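Local structure of mandelate racemase/muconate lactonizing enzyme (2QDD) at residues 49-60 with 295-303. The protein is an enolase-superfamily member of unknown function that binds magnesium and probably, like its relatives, acts on carboxylate substrates. Numbering follows the deposited sequence.
Sequences WGEGCPWGHSYL and DVGGTALAD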
loop_
_atom_site.group_PDB
_atom_site.type_symbol
_atom_site.label_atom_id
_atom_site.label_comp_id
_atom_site.label_asym_id
_atom_site.label_seq_id
_atom_site.Cartn_x
_atom_site.Cartn_y
_atom_site.Cartn_z
ATOM N N TRP A 49 28.848 -35.541 15.090
ATOM C CA TRP A 49 29.614 -34.943 14.000
ATOM C C TRP A 49 28.807 -33.943 13.176
ATOM O O TRP A 49 27.628 -34.166 12.892
ATOM C CB TRP A 49 30.191 -36.023 13.093
ATOM C CG TRP A 49 31.262 -36.844 13.751
ATOM C CD1 TRP A 49 31.080 -37.902 14.602
ATOM C CD2 TRP A 49 32.680 -36.682 13.609
ATOM N NE1 TRP A 49 32.295 -38.405 14.995
ATOM C CE2 TRP A 49 33.293 -37.679 14.399
ATOM C CE3 TRP A 49 33.490 -35.800 12.883
ATOM C CZ2 TRP A 49 34.683 -37.818 14.485
ATOM C CZ3 TRP A 49 34.873 -35.935 12.973
ATOM C CH2 TRP A 49 35.453 -36.938 13.768
ATOM N N GLY A 50 29.457 -32.837 12.811
ATOM C CA GLY A 50 28.917 -31.889 11.836
ATOM C C GLY A 50 29.900 -31.545 10.730
ATOM O O GLY A 50 31.114 -31.667 10.912
ATOM N N GLU A 51 29.369 -31.119 9.582
ATOM C CA GLU A 51 30.172 -30.642 8.459
ATOM C C GLU A 51 29.755 -29.244 8.003
ATOM O O GLU A 51 28.572 -28.978 7.789
ATOM C CB GLU A 51 30.076 -31.608 7.275
ATOM C CG GLU A 51 30.944 -31.194 6.078
ATOM C CD GLU A 51 30.836 -32.137 4.900
ATOM O OE1 GLU A 51 30.026 -33.087 4.964
ATOM O OE2 GLU A 51 31.561 -31.920 3.905
ATOM N N GLY A 52 30.731 -28.358 7.843
ATOM C CA GLY A 52 30.524 -27.124 7.095
ATOM C C GLY A 52 31.431 -27.062 5.882
ATOM O O GLY A 52 32.658 -26.996 6.013
ATOM N N CYS A 53 30.833 -27.088 4.700
ATOM C CA CYS A 53 31.600 -26.973 3.471
ATOM C C CYS A 53 30.999 -25.967 2.475
ATOM O O CYS A 53 30.135 -26.326 1.673
ATOM C CB CYS A 53 31.795 -28.346 2.833
ATOM S SG CYS A 53 32.818 -28.308 1.366
ATOM N N PRO A 54 31.454 -24.698 2.539
ATOM C CA PRO A 54 31.077 -23.654 1.579
ATOM C C PRO A 54 31.484 -23.987 0.150
ATOM O O PRO A 54 32.515 -24.626 -0.065
ATOM C CB PRO A 54 31.855 -22.430 2.078
ATOM C CG PRO A 54 32.094 -22.696 3.530
ATOM C CD PRO A 54 32.352 -24.168 3.585
ATOM N N TRP A 55 30.680 -23.564 -0.821
ATOM C CA TRP A 55 31.004 -23.790 -2.232
ATOM C C TRP A 55 32.053 -22.793 -2.733
ATOM O O TRP A 55 31.733 -21.825 -3.428
ATOM C CB TRP A 55 29.745 -23.747 -3.099
ATOM C CG TRP A 55 29.971 -24.269 -4.489
ATOM C CD1 TRP A 55 30.162 -23.530 -5.627
ATOM C CD2 TRP A 55 30.030 -25.643 -4.889
ATOM N NE1 TRP A 55 30.336 -24.361 -6.710
ATOM C CE2 TRP A 55 30.260 -25.663 -6.286
ATOM C CE3 TRP A 55 29.907 -26.862 -4.204
ATOM C CZ2 TRP A 55 30.375 -26.853 -7.010
ATOM C CZ3 TRP A 55 30.019 -28.050 -4.928
ATOM C CH2 TRP A 55 30.250 -28.033 -6.318
ATOM N N GLY A 56 33.308 -23.034 -2.373
ATOM C CA GLY A 56 34.345 -22.009 -2.462
ATOM C C GLY A 56 34.093 -20.851 -1.512
ATOM O O GLY A 56 33.367 -20.987 -0.528
ATOM N N HIS A 57 34.699 -19.707 -1.810
ATOM C CA HIS A 57 34.567 -18.523 -0.967
ATOM C C HIS A 57 33.848 -17.370 -1.675
ATOM O O HIS A 57 33.768 -16.274 -1.131
ATOM C CB HIS A 57 35.937 -18.076 -0.436
ATOM C CG HIS A 57 36.982 -17.912 -1.496
ATOM N ND1 HIS A 57 37.037 -16.811 -2.325
ATOM C CD2 HIS A 57 38.018 -18.706 -1.858
ATOM C CE1 HIS A 57 38.054 -16.939 -3.159
ATOM N NE2 HIS A 57 38.666 -18.079 -2.896
ATOM N N SER A 58 33.322 -17.631 -2.875
ATOM C CA SER A 58 32.696 -16.587 -3.681
ATOM C C SER A 58 31.182 -16.767 -3.821
ATOM O O SER A 58 30.479 -15.848 -4.242
ATOM C CB SER A 58 33.373 -16.486 -5.054
ATOM O OG SER A 58 32.797 -17.377 -5.993
ATOM N N TYR A 59 30.685 -17.947 -3.457
ATOM C CA TYR A 59 29.278 -18.301 -3.645
ATOM C C TYR A 59 28.340 -17.587 -2.662
ATOM O O TYR A 59 27.332 -17.007 -3.069
ATOM C CB TYR A 59 29.102 -19.824 -3.563
ATOM C CG TYR A 59 27.680 -20.306 -3.727
ATOM C CD1 TYR A 59 26.978 -20.099 -4.915
ATOM C CD2 TYR A 59 27.039 -20.980 -2.695
ATOM C CE1 TYR A 59 25.665 -20.539 -5.060
ATOM C CE2 TYR A 59 25.727 -21.421 -2.826
ATOM C CZ TYR A 59 25.047 -21.197 -4.007
ATOM O OH TYR A 59 23.747 -21.643 -4.131
ATOM N N LEU A 60 28.687 -17.642 -1.379
ATOM C CA LEU A 60 27.894 -17.081 -0.294
ATOM C C LEU A 60 28.861 -16.383 0.676
ATOM O O LEU A 60 30.078 -16.562 0.554
ATOM C CB LEU A 60 27.134 -18.207 0.430
ATOM C CG LEU A 60 25.865 -18.762 -0.217
ATOM C CD1 LEU A 60 25.357 -19.943 0.573
ATOM C CD2 LEU A 60 24.768 -17.713 -0.404
ATOM N N ASP A 295 22.251 -29.293 0.947
ATOM C CA ASP A 295 23.246 -28.346 1.432
ATOM C C ASP A 295 24.073 -27.726 0.314
ATOM O O ASP A 295 23.906 -28.069 -0.862
ATOM C CB ASP A 295 24.101 -28.917 2.577
ATOM C CG ASP A 295 24.532 -27.839 3.593
ATOM O OD1 ASP A 295 25.150 -28.180 4.627
ATOM O OD2 ASP A 295 24.264 -26.640 3.353
ATOM N N VAL A 296 24.944 -26.796 0.696
ATOM C CA VAL A 296 25.669 -25.911 -0.215
ATOM C C VAL A 296 26.763 -26.697 -0.943
ATOM O O VAL A 296 27.050 -26.446 -2.115
ATOM C CB VAL A 296 26.279 -24.715 0.576
ATOM C CG1 VAL A 296 27.123 -23.825 -0.312
ATOM C CG2 VAL A 296 25.178 -23.899 1.229
ATOM N N GLY A 297 27.354 -27.658 -0.242
ATOM C CA GLY A 297 28.332 -28.554 -0.841
ATOM C C GLY A 297 28.936 -29.500 0.171
ATOM O O GLY A 297 28.559 -29.496 1.350
ATOM N N GLY A 298 29.874 -30.316 -0.301
ATOM C CA GLY A 298 30.675 -31.165 0.570
ATOM C C GLY A 298 30.251 -32.615 0.565
ATOM O O GLY A 298 29.628 -33.089 -0.388
ATOM N N THR A 299 30.588 -33.316 1.642
ATOM C CA THR A 299 30.544 -34.769 1.653
ATOM C C THR A 299 29.144 -35.264 1.980
ATOM O O THR A 299 28.241 -34.468 2.266
ATOM C CB THR A 299 31.543 -35.380 2.664
ATOM O OG1 THR A 299 31.041 -35.224 3.997
ATOM C CG2 THR A 299 32.916 -34.738 2.556
ATOM N N ALA A 300 28.988 -36.588 1.965
ATOM C CA ALA A 300 27.743 -37.253 2.338
ATOM C C ALA A 300 27.315 -37.008 3.788
ATOM O O ALA A 300 26.198 -37.348 4.161
ATOM C CB ALA A 300 27.830 -38.753 2.040
ATOM N N LEU A 301 28.195 -36.413 4.593
ATOM C CA LEU A 301 27.861 -36.038 5.964
ATOM C C LEU A 301 26.861 -34.864 6.024
ATOM O O LEU A 301 25.785 -34.997 6.612
ATOM C CB LEU A 301 29.130 -35.759 6.789
ATOM C CG LEU A 301 28.993 -35.474 8.294
ATOM C CD1 LEU A 301 28.193 -36.523 8.997
ATOM C CD2 LEU A 301 30.313 -35.312 8.992
ATOM N N ALA A 302 27.215 -33.740 5.400
ATOM C CA ALA A 302 26.281 -32.627 5.166
ATOM C C ALA A 302 25.042 -33.010 4.345
ATOM O O ALA A 302 23.931 -32.588 4.669
ATOM C CB ALA A 302 27.009 -31.448 4.513
ATOM N N ASP A 303 25.240 -33.811 3.295
ATOM C CA ASP A 303 24.154 -34.290 2.432
ATOM C C ASP A 303 23.091 -35.094 3.171
ATOM O O ASP A 303 21.908 -34.980 2.860
ATOM C CB ASP A 303 24.711 -35.126 1.285
ATOM C CG ASP A 303 25.432 -34.292 0.254
ATOM O OD1 ASP A 303 25.090 -33.097 0.099
ATOM O OD2 ASP A 303 26.344 -34.833 -0.410
HETATM O O HOH W 1 26.575 -27.142 7.020
HETATM O O HOH W 2 28.149 -27.916 3.910
#
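Three donors of Thr-299 and Ala-302, at the start of helix 300-311, hold the carboxylate of Glu-51. Thr-299 N gives its hydrogen to Glu-51 OE2 on the syn side, 2.8 Å away and nearly straight (175°). Glu-51 OE1 accepts from Ala-302 N at 2.9 Å and from Thr-299 OG1 at 2.6 Å, the two donors arriving from opposite faces of the carboxylate plane. Glu-51 reaches this far because CG lies anti to the backbone N (chi1 -178°) and the chain stays extended beyond it. Thr-299 is the N-cap: its OG1 also accepts from Leu-301 N at 3.1 Å, so one hydroxyl serves helix and glutamate together. A glutamine here would probably set its NH2 against the backbone N-H of Thr-299 or Ala-302, leaving at least that N-H without its acceptor and weakening the hold on the first turn. The contact joins the N-terminal capping domain to the connection from strand 290-293 into helix 300-311 of the C-terminal (beta/alpha)7beta barrel, as expected for the enolase superfamily. Toward the active site, Val-296 CG1 sits 3.7 Å from Tyr-59 CD2 and 3.8 Å from Trp-55 CB, while Tyr-59 OH bonds Glu-244, a magnesium ligand, and Lys-267. From strand 29-42, Ser-35 OG also hydrogen-bonds Glu-51 OE2, and Tyr-37 OH hydrogen-bonds Thr-299 OG1.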